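Local coordinates for protein flavin-dependent thymidylate synthase (Thermus thermophilus, PDB 6J61) that probably catalyses the reductive methylation of dUMP to dTMP, using methylenetetrahydrofolate as methyl donor, NADPH as reductant and FAD as cofactor, at residues 56-61 / 173-178; 22-27 / 209-214; 65-70 / 167-172. All blocks are in the same frame, centred on the assembly; numbering follows the deposited sequence.

Contact 1: residues 56-61 / 173-178. With FAD (flavin-adenine dinucleotide), chain E.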
loop_
_atom_site.group_PDB
_atom_site.type_symbol
_atom_site.label_atom_id
_atom_site.label_comp_id
_atom_site.label_asym_id
_atom_site.label_seq_id
_atom_site.Cartn_x
_atom_site.Cartn_y
_atom_site.Cartn_z
ATOM N N ARG A 56 10.555 -16.057 5.036
ATOM C CA ARG A 56 9.651 -14.996 4.619
ATOM C C ARG A 56 9.228 -14.062 5.755
ATOM O O ARG A 56 8.164 -13.445 5.680
ATOM C CB ARG A 56 8.402 -15.609 3.974
ATOM C CG ARG A 56 8.667 -16.348 2.679
ATOM C CD ARG A 56 8.999 -15.368 1.572
ATOM N NE ARG A 56 10.191 -14.572 1.855
ATOM C CZ ARG A 56 10.556 -13.504 1.149
ATOM N NH1 ARG A 56 9.816 -13.106 0.118
ATOM N NH2 ARG A 56 11.657 -12.831 1.474
ATOM N N HIS A 57 10.029 -13.979 6.817
ATOM C CA HIS A 57 9.728 -13.077 7.932
ATOM C C HIS A 57 10.299 -11.752 7.421
ATOM O O HIS A 57 11.430 -11.385 7.721
ATOM C CB HIS A 57 10.454 -13.534 9.193
ATOM C CG HIS A 57 10.154 -12.702 10.400
ATOM N ND1 HIS A 57 9.502 -11.490 10.326
ATOM C CD2 HIS A 57 10.452 -12.888 11.710
ATOM C CE1 HIS A 57 9.416 -10.963 11.534
ATOM N NE2 HIS A 57 9.984 -11.790 12.392
ATOM N N THR A 58 9.490 -11.046 6.637
ATOM C CA THR A 58 9.896 -9.817 5.978
ATOM C C THR A 58 9.919 -8.489 6.725
ATOM O O THR A 58 10.670 -7.597 6.344
ATOM C CB THR A 58 9.054 -9.630 4.693
ATOM O OG1 THR A 58 7.664 -9.518 5.036
ATOM C CG2 THR A 58 9.241 -10.822 3.757
ATOM N N SER A 59 9.102 -8.347 7.764
ATOM C CA SER A 59 9.035 -7.099 8.528
ATOM C C SER A 59 10.384 -6.479 8.903
ATOM O O SER A 59 10.588 -5.273 8.733
ATOM C CB SER A 59 8.213 -7.297 9.804
ATOM O OG SER A 59 6.852 -6.977 9.590
ATOM N N PRO A 60 11.317 -7.291 9.430
ATOM C CA PRO A 60 12.639 -6.786 9.822
ATOM C C PRO A 60 13.370 -6.075 8.699
ATOM O O PRO A 60 14.034 -5.051 8.926
ATOM C CB PRO A 60 13.361 -8.041 10.287
ATOM C CG PRO A 60 12.239 -8.823 10.921
ATOM C CD PRO A 60 11.135 -8.680 9.884
ATOM N N PHE A 61 13.233 -6.610 7.485
ATOM C CA PHE A 61 13.877 -6.025 6.320
ATOM C C PHE A 61 13.251 -4.700 5.887
ATOM O O PHE A 61 13.846 -3.935 5.128
ATOM C CB PHE A 61 13.863 -7.023 5.162
ATOM C CG PHE A 61 14.683 -8.256 5.424
ATOM C CD1 PHE A 61 14.154 -9.320 6.147
ATOM C CD2 PHE A 61 16.000 -8.338 4.979
ATOM C CE1 PHE A 61 14.930 -10.451 6.421
ATOM C CE2 PHE A 61 16.780 -9.461 5.248
ATOM C CZ PHE A 61 16.246 -10.517 5.969
ATOM N N ASP A 173 12.002 0.725 0.948
ATOM C CA ASP A 173 12.534 -0.141 1.988
ATOM C C ASP A 173 13.235 -1.355 1.389
ATOM O O ASP A 173 12.914 -1.786 0.286
ATOM C CB ASP A 173 11.408 -0.570 2.939
ATOM C CG ASP A 173 10.349 -1.423 2.260
ATOM O OD1 ASP A 173 10.612 -2.622 2.010
ATOM O OD2 ASP A 173 9.248 -0.892 1.979
ATOM N N LEU A 174 14.199 -1.898 2.127
ATOM C CA LEU A 174 14.989 -3.037 1.662
ATOM C C LEU A 174 14.175 -4.244 1.152
ATOM O O LEU A 174 14.511 -4.847 0.125
ATOM C CB LEU A 174 15.962 -3.476 2.764
ATOM C CG LEU A 174 16.949 -4.586 2.379
ATOM C CD1 LEU A 174 17.624 -4.270 1.043
ATOM C CD2 LEU A 174 17.979 -4.740 3.489
ATOM N N HIS A 175 13.113 -4.582 1.871
ATOM C CA HIS A 175 12.249 -5.688 1.492
ATOM C C HIS A 175 11.676 -5.491 0.085
ATOM O O HIS A 175 11.748 -6.380 -0.764
ATOM C CB HIS A 175 11.121 -5.811 2.509
ATOM C CG HIS A 175 10.000 -6.696 2.066
ATOM N ND1 HIS A 175 10.210 -7.909 1.443
ATOM C CD2 HIS A 175 8.659 -6.561 2.191
ATOM C CE1 HIS A 175 9.045 -8.482 1.204
ATOM N NE2 HIS A 175 8.089 -7.685 1.648
ATOM N N ASN A 176 11.116 -4.314 -0.161
ATOM C CA ASN A 176 10.539 -4.006 -1.462
ATOM C C ASN A 176 11.587 -3.685 -2.517
ATOM O O ASN A 176 11.329 -3.786 -3.718
ATOM C CB ASN A 176 9.535 -2.860 -1.323
ATOM C CG ASN A 176 8.242 -3.319 -0.684
ATOM O OD1 ASN A 176 7.505 -4.095 -1.274
ATOM N ND2 ASN A 176 7.975 -2.865 0.535
ATOM N N LEU A 177 12.776 -3.300 -2.077
ATOM C CA LEU A 177 13.829 -3.004 -3.021
ATOM C C LEU A 177 14.339 -4.345 -3.539
ATOM O O LEU A 177 14.674 -4.470 -4.705
ATOM C CB LEU A 177 14.942 -2.198 -2.338
ATOM C CG LEU A 177 16.139 -1.732 -3.175
ATOM C CD1 LEU A 177 15.664 -1.005 -4.425
ATOM C CD2 LEU A 177 17.021 -0.833 -2.328
ATOM N N PHE A 178 14.388 -5.354 -2.674
ATOM C CA PHE A 178 14.834 -6.685 -3.099
ATOM C C PHE A 178 13.849 -7.230 -4.129
ATOM O O PHE A 178 14.237 -7.874 -5.111
ATOM C CB PHE A 178 14.900 -7.657 -1.914
ATOM C CG PHE A 178 16.172 -7.564 -1.111
ATOM C CD1 PHE A 178 17.391 -7.377 -1.735
ATOM C CD2 PHE A 178 16.147 -7.711 0.274
ATOM C CE1 PHE A 178 18.574 -7.335 -0.994
ATOM C CE2 PHE A 178 17.320 -7.675 1.019
ATOM C CZ PHE A 178 18.538 -7.486 0.384
HETATM P PA FAD E . 1.023 -7.782 3.164
HETATM O O1A FAD E . 0.909 -7.056 4.453
HETATM O O2A FAD E . -0.461 -8.046 2.570
HETATM O O5B FAD E . 1.860 -6.874 2.149
HETATM C C5B FAD E . 2.146 -7.631 0.974
HETATM C C4B FAD E . 3.277 -6.928 0.225
HETATM O O4B FAD E . 2.862 -5.587 -0.144
HETATM C C3B FAD E . 4.505 -6.785 1.105
HETATM O O3B FAD E . 5.389 -7.899 1.000
HETATM C C2B FAD E . 5.122 -5.482 0.622
HETATM O O2B FAD E . 5.976 -5.736 -0.497
HETATM C C1B FAD E . 3.884 -4.620 0.252
HETATM N N9A FAD E . 3.393 -3.768 1.377
HETATM C C8A FAD E . 2.157 -3.831 1.978
HETATM N N7A FAD E . 2.053 -2.943 2.918
HETATM C C5A FAD E . 3.201 -2.241 2.997
HETATM C C6A FAD E . 3.666 -1.168 3.807
HETATM N N6A FAD E . 2.844 -0.628 4.784
HETATM N N1A FAD E . 4.927 -0.688 3.606
HETATM C C2A FAD E . 5.733 -1.204 2.663
HETATM N N3A FAD E . 5.331 -2.214 1.879
HETATM C C4A FAD E . 4.089 -2.757 2.009
HETATM N N1 FAD E . 5.433 -10.412 12.319
HETATM C C2 FAD E . 5.716 -9.826 13.490
HETATM O O2 FAD E . 5.231 -8.723 13.721
HETATM N N3 FAD E . 6.512 -10.401 14.431
HETATM C C4 FAD E . 7.096 -11.636 14.243
HETATM O O4 FAD E . 7.807 -12.135 15.098
HETATM C C4X FAD E . 6.822 -12.335 12.951
HETATM N N5 FAD E . 7.329 -13.526 12.644
HETATM C C5X FAD E . 7.064 -14.141 11.459
HETATM C C6 FAD E . 7.640 -15.427 11.174
HETATM C C7 FAD E . 7.377 -16.068 9.967
HETATM C C7M FAD E . 8.007 -17.423 9.717
HETATM C C8 FAD E . 6.525 -15.456 8.987
HETATM C C8M FAD E . 6.230 -16.143 7.669
HETATM C C9 FAD E . 5.946 -14.197 9.238
HETATM C C9A FAD E . 6.201 -13.511 10.473
HETATM N N10 FAD E . 5.633 -12.228 10.764
HETATM C C10 FAD E . 5.926 -11.620 11.982
HETATM C "C1'" FAD E . 4.739 -11.528 9.824
HETATM C "C2'" FAD E . 5.490 -10.759 8.726
HETATM O "O2'" FAD E . 6.534 -9.964 9.293
HETATM C "C3'" FAD E . 4.486 -9.874 7.938
HETATM O "O3'" FAD E . 3.954 -8.837 8.775
HETATM C "C4'" FAD E . 3.313 -10.720 7.371
HETATM O "O4'" FAD E . 3.776 -12.019 6.957
HETATM C "C5'" FAD E . 2.702 -10.008 6.173
HETATM O "O5'" FAD E . 3.524 -10.275 5.036
HETATM P P FAD E . 3.293 -9.129 3.950
HETATM O O1P FAD E . 3.575 -7.801 4.559
HETATM O O2P FAD E . 4.298 -9.404 2.733
HETATM O O3P FAD E . 1.748 -9.241 3.388
HETATM O O HOH W 1 12.729 -10.100 0.649
#
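T58 lies over one face of the H175 imidazole, its CB 3.7 Å from the ring centroid and almost on the ring normal, a CH-pi contact in which CG2 also reaches CE1. H175 CG stands anti to the backbone N (chi1 167°), which carries the ring out from the first turn of its helix between T58 and the cofactor. With one face given to T58, the ring meets polar partners in its own plane: NE2 shares a 2.8 Å hydrogen bond with the ribose oxygen O3B of FAD, while ND1 is weakly linked through a water to R56 NH2. N176 grips the same nucleoside half. Its ND2 donates to N3A of the adenine at 3.0 Å. D173 fixes that amide: OD2 takes ND2 through its syn lone pair at 2.8 Å, whereas OD1 accepts from the backbone N of N176, the N-cap bond of the helix. At the other half of the cofactor, H57 is sandwiched between P60 CG on one face and the flavin N5 on the opposite face. Both segments belong to an FAD site built from three subunits. On the protein side, F61 puts CD2 at 4.2 Å from F178 CE2, and its ring packs on helix 42-54; L174 extends this layer to helices 24-32 and 191-207, at the point where strand 165-173 runs into helix 174-184.

Contact 2: residues 22-27 / 209-214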
loop_
_atom_site.group_PDB
_atom_site.type_symbol
_atom_site.label_atom_id
_atom_site.label_comp_id
_atom_site.label_asym_id
_atom_site.label_seq_id
_atom_site.Cartn_x
_atom_site.Cartn_y
_atom_site.Cartn_z
ATOM N N GLY A 22 19.602 2.760 8.430
ATOM C CA GLY A 22 19.901 1.426 8.911
ATOM C C GLY A 22 20.694 0.572 7.952
ATOM O O GLY A 22 20.758 0.854 6.751
ATOM N N ASP A 23 21.318 -0.471 8.498
ATOM C CA ASP A 23 22.104 -1.433 7.719
ATOM C C ASP A 23 21.780 -2.816 8.279
ATOM O O ASP A 23 20.751 -2.970 8.950
ATOM C CB ASP A 23 23.615 -1.147 7.822
ATOM C CG ASP A 23 24.134 -1.112 9.270
ATOM O OD1 ASP A 23 23.482 -1.666 10.188
ATOM O OD2 ASP A 23 25.225 -0.534 9.484
ATOM N N ASP A 24 22.642 -3.804 8.029
ATOM C CA ASP A 24 22.403 -5.173 8.517
ATOM C C ASP A 24 22.011 -5.223 9.992
ATOM O O ASP A 24 21.200 -6.058 10.396
ATOM C CB ASP A 24 23.634 -6.074 8.312
ATOM C CG ASP A 24 23.937 -6.344 6.845
ATOM O OD1 ASP A 24 22.986 -6.597 6.083
ATOM O OD2 ASP A 24 25.129 -6.318 6.450
ATOM N N ARG A 25 22.587 -4.329 10.794
ATOM C CA ARG A 25 22.296 -4.289 12.228
ATOM C C ARG A 25 20.855 -3.910 12.523
ATOM O O ARG A 25 20.275 -4.358 13.523
ATOM C CB ARG A 25 23.232 -3.302 12.926
ATOM C CG ARG A 25 24.700 -3.687 12.842
ATOM C CD ARG A 25 25.588 -2.592 13.390
ATOM N NE ARG A 25 25.123 -1.279 12.956
ATOM C CZ ARG A 25 25.833 -0.163 13.046
ATOM N NH1 ARG A 25 27.058 -0.189 13.554
ATOM N NH2 ARG A 25 25.310 0.981 12.632
ATOM N N ALA A 26 20.275 -3.087 11.650
ATOM C CA ALA A 26 18.902 -2.636 11.829
ATOM C C ALA A 26 17.889 -3.780 11.657
ATOM O O ALA A 26 16.880 -3.849 12.363
ATOM C CB ALA A 26 18.611 -1.510 10.853
ATOM N N ILE A 27 18.164 -4.680 10.717
ATOM C CA ILE A 27 17.277 -5.808 10.473
ATOM C C ILE A 27 17.216 -6.663 11.734
ATOM O O ILE A 27 16.135 -6.960 12.266
ATOM C CB ILE A 27 17.800 -6.667 9.327
ATOM C CG1 ILE A 27 18.158 -5.784 8.144
ATOM C CG2 ILE A 27 16.757 -7.666 8.920
ATOM C CD1 ILE A 27 18.911 -6.507 7.063
ATOM N N PRO A 209 25.673 -5.842 3.121
ATOM C CA PRO A 209 26.286 -7.112 2.707
ATOM C C PRO A 209 25.702 -8.411 3.282
ATOM O O PRO A 209 25.611 -9.411 2.570
ATOM C CB PRO A 209 27.770 -6.910 3.047
ATOM C CG PRO A 209 27.748 -5.891 4.154
ATOM C CD PRO A 209 26.697 -4.929 3.674
ATOM N N LEU A 210 25.309 -8.422 4.548
ATOM C CA LEU A 210 24.741 -9.659 5.076
ATOM C C LEU A 210 23.384 -9.921 4.423
ATOM O O LEU A 210 23.154 -10.984 3.844
ATOM C CB LEU A 210 24.594 -9.605 6.604
ATOM C CG LEU A 210 25.891 -9.519 7.417
ATOM C CD1 LEU A 210 25.573 -9.730 8.892
ATOM C CD2 LEU A 210 26.890 -10.568 6.931
ATOM N N ALA A 211 22.491 -8.939 4.506
ATOM C CA ALA A 211 21.170 -9.078 3.915
ATOM C C ALA A 211 21.317 -9.453 2.445
ATOM O O ALA A 211 20.604 -10.325 1.932
ATOM C CB ALA A 211 20.401 -7.783 4.046
ATOM N N TRP A 212 22.251 -8.793 1.771
ATOM C CA TRP A 212 22.471 -9.075 0.375
ATOM C C TRP A 212 22.951 -10.515 0.180
ATOM O O TRP A 212 22.588 -11.175 -0.803
ATOM C CB TRP A 212 23.486 -8.096 -0.226
ATOM C CG TRP A 212 23.809 -8.468 -1.641
ATOM C CD1 TRP A 212 24.744 -9.372 -2.055
ATOM C CD2 TRP A 212 23.089 -8.074 -2.811
ATOM N NE1 TRP A 212 24.643 -9.576 -3.407
ATOM C CE2 TRP A 212 23.634 -8.790 -3.897
ATOM C CE3 TRP A 212 22.032 -7.189 -3.047
ATOM C CZ2 TRP A 212 23.158 -8.649 -5.202
ATOM C CZ3 TRP A 212 21.557 -7.048 -4.346
ATOM C CH2 TRP A 212 22.120 -7.775 -5.406
ATOM N N ALA A 213 23.774 -11.001 1.104
ATOM C CA ALA A 213 24.272 -12.362 0.984
ATOM C C ALA A 213 23.077 -13.302 0.975
ATOM O O ALA A 213 22.981 -14.187 0.131
ATOM C CB ALA A 213 25.196 -12.702 2.139
ATOM N N ALA A 214 22.163 -13.095 1.906
ATOM C CA ALA A 214 20.978 -13.928 1.994
ATOM C C ALA A 214 20.143 -13.799 0.719
ATOM O O ALA A 214 19.691 -14.798 0.148
ATOM C CB ALA A 214 20.143 -13.519 3.217
#
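Two helix starts meet here: the first turn of helix 209-220 presents its backbone N-H groups to the carboxylate of D24, the first residue of helix 24-32. D24 OD2 accepts from L210 N at 2.8 Å and OD1 from A211 N at 2.9 Å, the second bond nearly straight at 171°. Both donors lie well out of the carboxylate plane, so the group straddles the two successive amides obliquely. D24 CG is anti to its carbonyl carbon (chi1 -67°), a setting that brings both oxygens across to the neighbouring helix. The side chain of L210 crosses that of D24 at about a right angle, with its CB 3.3 Å from D24 CG. One turn further along helix 24-32, I27 sets CD1 against A211 CB at 3.6 Å, and L174 touches both residues from helix 174-184. The helix that D24 begins has its own cap in D23, whose OD1 accepts from R25 N. Replacing D24 with an alanine would probably leave the amides of L210 and A211 without their acceptors and open a gap beside L210 CB. Buried between the helices, the carboxylate thus serves the neighbouring helix much as a local N-cap residue would, although it comes from a sequence-distant helix of the same chain; its negative charge is likely to be favoured by the positive ends of both helix dipoles.

Contact 3: residues 65-70 / 167-172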
loop_
_atom_site.group_PDB
_atom_site.type_symbol
_atom_site.label_atom_id
_atom_site.label_comp_id
_atom_site.label_asym_id
_atom_site.label_seq_id
_atom_site.Cartn_x
_atom_site.Cartn_y
_atom_site.Cartn_z
ATOM N N VAL A 65 15.874 1.509 4.929
ATOM C CA VAL A 65 15.367 2.267 3.782
ATOM C C VAL A 65 16.453 2.960 2.963
ATOM O O VAL A 65 17.433 3.455 3.501
ATOM C CB VAL A 65 14.327 3.337 4.239
ATOM C CG1 VAL A 65 13.779 4.108 3.040
ATOM C CG2 VAL A 65 13.190 2.666 4.983
ATOM N N PHE A 66 16.268 2.967 1.647
ATOM C CA PHE A 66 17.199 3.613 0.724
ATOM C C PHE A 66 16.461 4.691 -0.071
ATOM O O PHE A 66 15.286 4.537 -0.419
ATOM C CB PHE A 66 17.816 2.595 -0.254
ATOM C CG PHE A 66 18.825 1.677 0.375
ATOM C CD1 PHE A 66 18.433 0.685 1.272
ATOM C CD2 PHE A 66 20.180 1.819 0.094
ATOM C CE1 PHE A 66 19.380 -0.150 1.880
ATOM C CE2 PHE A 66 21.129 0.987 0.699
ATOM C CZ PHE A 66 20.731 0.006 1.589
ATOM N N LYS A 67 17.157 5.786 -0.346
ATOM C CA LYS A 67 16.596 6.898 -1.101
ATOM C C LYS A 67 17.582 7.252 -2.209
ATOM O O LYS A 67 18.723 7.606 -1.937
ATOM C CB LYS A 67 16.357 8.088 -0.165
ATOM C CG LYS A 67 15.716 9.290 -0.836
ATOM C CD LYS A 67 14.996 10.209 0.160
ATOM C CE LYS A 67 15.939 10.823 1.199
ATOM N NZ LYS A 67 15.242 11.825 2.065
ATOM N N PHE A 68 17.146 7.142 -3.459
ATOM C CA PHE A 68 18.023 7.437 -4.586
ATOM C C PHE A 68 17.605 8.630 -5.442
ATOM O O PHE A 68 16.452 9.062 -5.428
ATOM C CB PHE A 68 18.141 6.222 -5.522
ATOM C CG PHE A 68 18.622 4.960 -4.848
ATOM C CD1 PHE A 68 17.740 4.153 -4.137
ATOM C CD2 PHE A 68 19.951 4.560 -4.960
ATOM C CE1 PHE A 68 18.172 2.966 -3.553
ATOM C CE2 PHE A 68 20.387 3.367 -4.374
ATOM C CZ PHE A 68 19.492 2.572 -3.672
ATOM N N HIS A 69 18.577 9.137 -6.194
ATOM C CA HIS A 69 18.400 10.239 -7.130
ATOM C C HIS A 69 18.677 9.523 -8.451
ATOM O O HIS A 69 19.809 9.107 -8.720
ATOM C CB HIS A 69 19.447 11.327 -6.862
ATOM C CG HIS A 69 19.374 12.498 -7.798
ATOM N ND1 HIS A 69 20.240 13.567 -7.718
ATOM C CD2 HIS A 69 18.547 12.765 -8.837
ATOM C CE1 HIS A 69 19.949 14.441 -8.664
ATOM N NE2 HIS A 69 18.925 13.978 -9.357
ATOM N N VAL A 70 17.639 9.345 -9.259
ATOM C CA VAL A 70 17.782 8.630 -10.520
ATOM C C VAL A 70 17.454 9.485 -11.734
ATOM O O VAL A 70 16.477 10.235 -11.745
ATOM C CB VAL A 70 16.852 7.381 -10.555
ATOM C CG1 VAL A 70 17.171 6.504 -11.780
ATOM C CG2 VAL A 70 16.982 6.597 -9.256
ATOM N N GLU A 167 14.358 12.992 -14.213
ATOM C CA GLU A 167 14.968 12.703 -12.920
ATOM C C GLU A 167 13.934 12.591 -11.834
ATOM O O GLU A 167 12.865 13.198 -11.919
ATOM C CB GLU A 167 15.939 13.799 -12.496
ATOM C CG GLU A 167 16.999 14.147 -13.487
ATOM C CD GLU A 167 17.971 15.162 -12.921
ATOM O OE1 GLU A 167 18.716 15.758 -13.720
ATOM O OE2 GLU A 167 17.995 15.363 -11.681
ATOM N N PHE A 168 14.281 11.834 -10.796
ATOM C CA PHE A 168 13.408 11.649 -9.653
ATOM C C PHE A 168 14.119 11.076 -8.431
ATOM O O PHE A 168 15.242 10.577 -8.510
ATOM C CB PHE A 168 12.238 10.732 -10.024
ATOM C CG PHE A 168 12.657 9.372 -10.540
ATOM C CD1 PHE A 168 12.872 9.167 -11.899
ATOM C CD2 PHE A 168 12.775 8.286 -9.668
ATOM C CE1 PHE A 168 13.188 7.894 -12.398
ATOM C CE2 PHE A 168 13.093 7.010 -10.154
ATOM C CZ PHE A 168 13.298 6.813 -11.527
ATOM N N TYR A 169 13.444 11.178 -7.295
ATOM C CA TYR A 169 13.931 10.638 -6.036
ATOM C C TYR A 169 13.124 9.367 -5.811
ATOM O O TYR A 169 11.899 9.383 -5.907
ATOM C CB TYR A 169 13.674 11.628 -4.894
ATOM C CG TYR A 169 14.853 12.517 -4.584
ATOM C CD1 TYR A 169 15.616 13.075 -5.611
ATOM C CD2 TYR A 169 15.210 12.799 -3.260
ATOM C CE1 TYR A 169 16.708 13.885 -5.332
ATOM C CE2 TYR A 169 16.302 13.617 -2.965
ATOM C CZ TYR A 169 17.049 14.156 -4.007
ATOM O OH TYR A 169 18.135 14.971 -3.739
ATOM N N TRP A 170 13.809 8.269 -5.526
ATOM C CA TRP A 170 13.151 6.995 -5.293
ATOM C C TRP A 170 13.473 6.555 -3.866
ATOM O O TRP A 170 14.634 6.345 -3.508
ATOM C CB TRP A 170 13.651 5.980 -6.334
ATOM C CG TRP A 170 13.025 4.609 -6.276
ATOM C CD1 TRP A 170 13.557 3.478 -5.709
ATOM C CD2 TRP A 170 11.748 4.231 -6.791
ATOM N NE1 TRP A 170 12.683 2.420 -5.841
ATOM C CE2 TRP A 170 11.565 2.855 -6.500
ATOM C CE3 TRP A 170 10.734 4.918 -7.472
ATOM C CZ2 TRP A 170 10.412 2.161 -6.864
ATOM C CZ3 TRP A 170 9.577 4.220 -7.838
ATOM C CH2 TRP A 170 9.429 2.857 -7.531
ATOM N N LYS A 171 12.430 6.452 -3.046
ATOM C CA LYS A 171 12.561 6.037 -1.644
ATOM C C LYS A 171 11.877 4.686 -1.446
ATOM O O LYS A 171 10.668 4.557 -1.660
ATOM C CB LYS A 171 11.911 7.070 -0.721
ATOM C CG LYS A 171 12.261 6.876 0.743
ATOM C CD LYS A 171 11.269 5.999 1.498
ATOM C CE LYS A 171 10.028 6.762 1.870
ATOM N NZ LYS A 171 8.955 5.887 2.416
ATOM N N GLN A 172 12.638 3.685 -1.016
ATOM C CA GLN A 172 12.066 2.358 -0.834
ATOM C C GLN A 172 12.775 1.520 0.219
ATOM O O GLN A 172 13.987 1.588 0.361
ATOM C CB GLN A 172 12.076 1.630 -2.183
ATOM C CG GLN A 172 11.292 0.340 -2.229
ATOM C CD GLN A 172 11.058 -0.102 -3.649
ATOM O OE1 GLN A 172 11.970 -0.045 -4.479
ATOM N NE2 GLN A 172 9.837 -0.542 -3.948
#
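H69 NE2 donates to E167 OE2 across the strands, a 2.9 Å bond that is nearly straight (170°) and lies in the imidazole plane, although it meets the carboxylate from above, with the two planes 45° apart. H69 CG stands anti to the backbone N (chi1 179°), which places the ring where NE2 can meet E167, and one of its faces receives Y169 CE1 at 3.9 Å from H69 CG. On the other side of the sheet, V70 CB sits over a face of the F168 ring, 3.7 Å from CZ, in a CH-pi contact between side chains pointing the same way. These pairs ride on adjacent interior strands of the antiparallel sheet. F66 with Q172, F68 with W170 and V70 with F168 are hydrogen-bonded pairs, F68 N reaching W170 O at 2.6 Å; K67 with K171 and H69 with Y169 are the non-hydrogen-bonded pairs between them. W170 NE1 reaches along its own strand to Q172 OE1 at 2.9 Å. Farther out, W80, from the predicted dUMP site, meets the rings of W170 and F168 edge-to-face, and Q172 NE2 bonds T85. R16 NH2 hydrogen-bonds ND1 of H69. A second subunit covers the face that carries K67, H69 and Y169: its Y35 hydroxyl bonds E167 OE1, its S34 carbonyl takes the Y169 hydroxyl, and its M63 carbonyl takes K67 NZ.

In the fold
The three contacts are nested along the chain, contact 3 within the loop closed by contact 1 and contact 1 within that of contact 2. Contact 1 holds FAD directly and touches the other two. Its L174 CD2 lies 3.9 Å from A211 CB of contact 2, and P60 CB 3.6 Å from I27 O, with centres about 10 Å apart. Toward contact 3, whose centre is about 17 Å away, L177 CD2 packs 4.1 Å from F66 CB. Strand 165-173 passes straight into helix 174-184, joining the sheet to the cofactor site. Contacts 2 and 3 do not touch, nearest atoms being about 5 Å apart. The Q172 side chain lies about 4 Å from another FAD of the tetramer.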